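Local coordinates for DUF3209 family protein (Thermus thermophilus, PDB 2EHW) that is of unknown function but folds as an all-helical protein whose last helix is long and extended, at residues Ala47-Leu50 with Pro51-Glu54; His109-Leu112 with His113-Phe116. All coordinates share one frame; numbering follows the deposited sequence.

How the interactions relate
Interaction 1 and interaction 2 lie at two helix ends. Residues 47-54 run from the loop after helix 39-46 into the first turn of helix 50-70, capped by T49. Residues 109-116 cover the C-terminal end of helix 75-115, the next helix in the chain, and the residue after it. Their centres are 33 Å apart and their nearest atoms about 21 Å apart, so they do not touch. Helix 75-115 links them: E54 of interaction 1 forms a salt bridge with its R95, and interaction 2 lies farther along the same helix. Interaction 1 is partly buried, its centre about 7 Å from the chain centre. Interaction 2 is at the surface, its centre about 36 Å from that point.

Interaction 1: residues Ala47-Leu50 with Pro51-Glu54; sequences AKTL and PALE
T49 caps helix 50-70: its hydroxyl meets the backbone N of A52. OG1 of T49 accepts from N of A52 at 3.1 Å, with a fairly straight N-H angle of 158°. With chi1 at 71°, OG1 of T49 tucks in between its own N and C and faces the N-H of A52. This is the N-cap bond of a helix. P51 follows in the first turn, where its lack of an N-H costs no helix bond. Its ring carbon CD lies 3.6 Å from OG1 of T49.

Backbone carbonyls serve the next two N-H groups. N of L53 bonds to O of T49 at 2.9 Å and makes a second, weak bond to O of L50. N of E54 bonds to O of L50 at 2.8 Å.

A47 comes from the loop side. Its CB presses on CD1 of L53 at 3.4 Å, tighter than usual for two carbons, and lies 4.2 Å from CB of A52. L53 also touches A12 and I13 of helix 4-16. CG of E54 passes 3.2 Å from O of L50, and OE1 of E54 forms a salt bridge with R95 of helix 75-115.

The chemistry implies a helix start with its leading N-H groups engaged: the threonine hydroxyl serves that of A52, and the carbonyls of T49 and L50 serve those of L53 and E54.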
loop_
_atom_site.group_PDB
_atom_site.type_symbol
_atom_site.label_atom_id
_atom_site.label_comp_id
_atom_site.label_asym_id
_atom_site.label_seq_id
_atom_site.Cartn_x
_atom_site.Cartn_y
_atom_site.Cartn_z
ATOM N N ALA A 47 -4.093 -7.007 -2.051
ATOM C CA ALA A 47 -3.312 -7.427 -0.901
ATOM C C ALA A 47 -4.235 -7.362 0.322
ATOM O O ALA A 47 -5.044 -6.434 0.447
ATOM C CB ALA A 47 -2.108 -6.511 -0.718
ATOM N N LYS A 48 -4.119 -8.349 1.205
ATOM C CA LYS A 48 -4.951 -8.419 2.403
ATOM C C LYS A 48 -4.156 -8.174 3.686
ATOM O O LYS A 48 -4.739 -7.923 4.739
ATOM C CB LYS A 48 -5.628 -9.793 2.499
ATOM C CG LYS A 48 -6.387 -10.242 1.257
ATOM C CD LYS A 48 -7.700 -9.492 1.044
ATOM C CE LYS A 48 -7.494 -8.029 0.671
ATOM N NZ LYS A 48 -8.738 -7.410 0.110
ATOM N N THR A 49 -2.832 -8.257 3.601
ATOM C CA THR A 49 -1.980 -8.045 4.771
ATOM C C THR A 49 -1.030 -6.892 4.481
ATOM O O THR A 49 -0.718 -6.626 3.327
ATOM C CB THR A 49 -1.122 -9.281 5.075
ATOM O OG1 THR A 49 -0.111 -9.413 4.062
ATOM C CG2 THR A 49 -1.984 -10.533 5.096
ATOM N N LEU A 50 -0.561 -6.221 5.526
ATOM C CA LEU A 50 0.343 -5.097 5.344
ATOM C C LEU A 50 1.617 -5.526 4.614
ATOM O O LEU A 50 2.019 -4.901 3.626
ATOM C CB LEU A 50 0.661 -4.465 6.699
ATOM C CG LEU A 50 -0.590 -3.908 7.390
ATOM C CD1 LEU A 50 -0.227 -3.321 8.741
ATOM C CD2 LEU A 50 -1.240 -2.859 6.506
ATOM N N PRO A 51 2.252 -6.616 5.066
ATOM C CA PRO A 51 3.475 -7.049 4.379
ATOM C C PRO A 51 3.256 -7.222 2.879
ATOM O O PRO A 51 4.033 -6.716 2.061
ATOM C CB PRO A 51 3.812 -8.370 5.066
ATOM C CG PRO A 51 3.298 -8.157 6.467
ATOM C CD PRO A 51 1.956 -7.482 6.221
ATOM N N ALA A 52 2.199 -7.942 2.518
ATOM C CA ALA A 52 1.891 -8.168 1.108
ATOM C C ALA A 52 1.614 -6.841 0.424
ATOM O O ALA A 52 1.881 -6.668 -0.764
ATOM C CB ALA A 52 0.675 -9.091 0.965
ATOM N N LEU A 53 1.063 -5.895 1.174
ATOM C CA LEU A 53 0.766 -4.597 0.591
ATOM C C LEU A 53 2.078 -3.888 0.242
ATOM O O LEU A 53 2.257 -3.422 -0.874
ATOM C CB LEU A 53 -0.065 -3.767 1.566
ATOM C CG LEU A 53 -0.910 -2.655 0.949
ATOM C CD1 LEU A 53 -1.575 -3.145 -0.333
ATOM C CD2 LEU A 53 -1.949 -2.211 1.961
ATOM N N GLU A 54 2.996 -3.829 1.199
ATOM C CA GLU A 54 4.286 -3.195 0.970
ATOM C C GLU A 54 5.042 -3.900 -0.157
ATOM O O GLU A 54 5.626 -3.247 -1.012
ATOM C CB GLU A 54 5.138 -3.218 2.245
ATOM C CG GLU A 54 4.396 -2.775 3.482
ATOM C CD GLU A 54 5.318 -2.323 4.598
ATOM O OE1 GLU A 54 6.234 -3.082 4.989
ATOM O OE2 GLU A 54 5.119 -1.195 5.095
#

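Interaction 2: residues His109-Leu112 with His113-Phe116; sequences HGRL and HRLF
This is a local contact along the C-terminal end of helix 75-115, running into F116 just beyond it, at the surface and close to the modelled C-terminus. R111 meets R114 and L115 here, and L112 meets F116. N of L115 bonds to O of R111 at 3.1 Å, a regular helical bond. N of H113 bonds to O of H109 in the same way. The R114 N to G110 O bond is weak.

A bend at chi2 (61°) turns the R111 chain toward L115. CD1 of L115 lies 3.8 Å from NE of R111, and CD2 of L115 sits over one face of the guanidinium. The R111 and R114 side chains cross at about a right angle, with their guanidinium planes 67° apart. CD of R111 lies over a face of the R114 group. The modelled gap of 2.5 Å between NH2 of R111 and NH1 of R114 is doubtful for two donors.

On another side, CD2 of L112 touches CE2 of F116 at 3.9 Å. O of L112 lies at the ring edge, 3.2 Å from CD2 of F116.

Backbone bonds and the L112-F116 and R111-L115 contacts carry this exposed helix end; the two arginines probably add positive charge, but their exact spacing is uncertain.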
loop_
_atom_site.group_PDB
_atom_site.type_symbol
_atom_site.label_atom_id
_atom_site.label_comp_id
_atom_site.label_asym_id
_atom_site.label_seq_id
_atom_site.Cartn_x
_atom_site.Cartn_y
_atom_site.Cartn_z
ATOM N N HIS A 109 -0.152 -8.463 28.862
ATOM C CA HIS A 109 -0.609 -9.750 29.375
ATOM C C HIS A 109 0.286 -10.148 30.547
ATOM O O HIS A 109 -0.197 -10.569 31.602
ATOM C CB HIS A 109 -0.535 -10.794 28.255
ATOM C CG HIS A 109 -0.671 -12.215 28.717
ATOM N ND1 HIS A 109 -0.615 -13.281 27.842
ATOM C CD2 HIS A 109 -0.838 -12.750 29.950
ATOM C CE1 HIS A 109 -0.739 -14.409 28.518
ATOM N NE2 HIS A 109 -0.877 -14.116 29.799
ATOM N N GLY A 110 1.593 -10.016 30.356
ATOM C CA GLY A 110 2.523 -10.361 31.417
ATOM C C GLY A 110 2.358 -9.434 32.603
ATOM O O GLY A 110 2.514 -9.843 33.750
ATOM N N ARG A 111 2.030 -8.177 32.322
ATOM C CA ARG A 111 1.848 -7.184 33.372
ATOM C C ARG A 111 0.631 -7.495 34.245
ATOM O O ARG A 111 0.677 -7.344 35.462
ATOM C CB ARG A 111 1.701 -5.795 32.751
ATOM C CG ARG A 111 1.760 -4.663 33.764
ATOM C CD ARG A 111 3.100 -4.662 34.486
ATOM N NE ARG A 111 3.136 -3.706 35.587
ATOM C CZ ARG A 111 4.111 -3.651 36.489
ATOM N NH1 ARG A 111 4.074 -2.749 37.462
ATOM N NH2 ARG A 111 5.124 -4.502 36.419
ATOM N N LEU A 112 -0.457 -7.928 33.619
ATOM C CA LEU A 112 -1.676 -8.263 34.349
ATOM C C LEU A 112 -1.416 -9.397 35.315
ATOM O O LEU A 112 -1.930 -9.415 36.432
ATOM C CB LEU A 112 -2.779 -8.699 33.385
ATOM C CG LEU A 112 -3.545 -7.616 32.641
ATOM C CD1 LEU A 112 -4.469 -8.256 31.620
ATOM C CD2 LEU A 112 -4.330 -6.789 33.639
ATOM N N HIS A 113 -0.624 -10.355 34.855
ATOM C CA HIS A 113 -0.281 -11.519 35.649
ATOM C C HIS A 113 0.393 -11.109 36.953
ATOM O O HIS A 113 0.007 -11.567 38.026
ATOM C CB HIS A 113 0.650 -12.431 34.848
ATOM C CG HIS A 113 0.890 -13.765 35.485
ATOM N ND1 HIS A 113 1.845 -14.647 35.026
ATOM C CD2 HIS A 113 0.301 -14.367 36.546
ATOM C CE1 HIS A 113 1.835 -15.734 35.778
ATOM N NE2 HIS A 113 0.907 -15.590 36.707
ATOM N N ARG A 114 1.393 -10.238 36.856
ATOM C CA ARG A 114 2.130 -9.785 38.032
ATOM C C ARG A 114 1.319 -8.932 39.009
ATOM O O ARG A 114 1.469 -9.064 40.223
ATOM C CB ARG A 114 3.386 -9.019 37.600
ATOM C CG ARG A 114 4.565 -9.909 37.198
ATOM C CD ARG A 114 5.734 -9.086 36.654
ATOM N NE ARG A 114 5.550 -8.716 35.250
ATOM C CZ ARG A 114 5.822 -7.513 34.749
ATOM N NH1 ARG A 114 6.292 -6.552 35.535
ATOM N NH2 ARG A 114 5.626 -7.266 33.461
ATOM N N LEU A 115 0.462 -8.063 38.490
ATOM C CA LEU A 115 -0.347 -7.204 39.346
ATOM C C LEU A 115 -1.522 -7.960 39.961
ATOM O O LEU A 115 -2.205 -7.448 40.848
ATOM C CB LEU A 115 -0.862 -6.005 38.546
ATOM C CG LEU A 115 0.223 -5.054 38.039
ATOM C CD1 LEU A 115 -0.370 -4.085 37.044
ATOM C CD2 LEU A 115 0.850 -4.317 39.222
ATOM N N PHE A 116 -1.755 -9.182 39.491
ATOM C CA PHE A 116 -2.852 -9.987 40.008
ATOM C C PHE A 116 -2.456 -11.456 40.157
ATOM O O PHE A 116 -3.052 -12.336 39.534
ATOM C CB PHE A 116 -4.065 -9.851 39.086
ATOM C CG PHE A 116 -4.509 -8.431 38.889
ATOM C CD1 PHE A 116 -5.066 -7.711 39.938
ATOM C CD2 PHE A 116 -4.341 -7.799 37.664
ATOM C CE1 PHE A 116 -5.448 -6.381 39.773
ATOM C CE2 PHE A 116 -4.722 -6.464 37.487
ATOM C CZ PHE A 116 -5.274 -5.756 38.544
#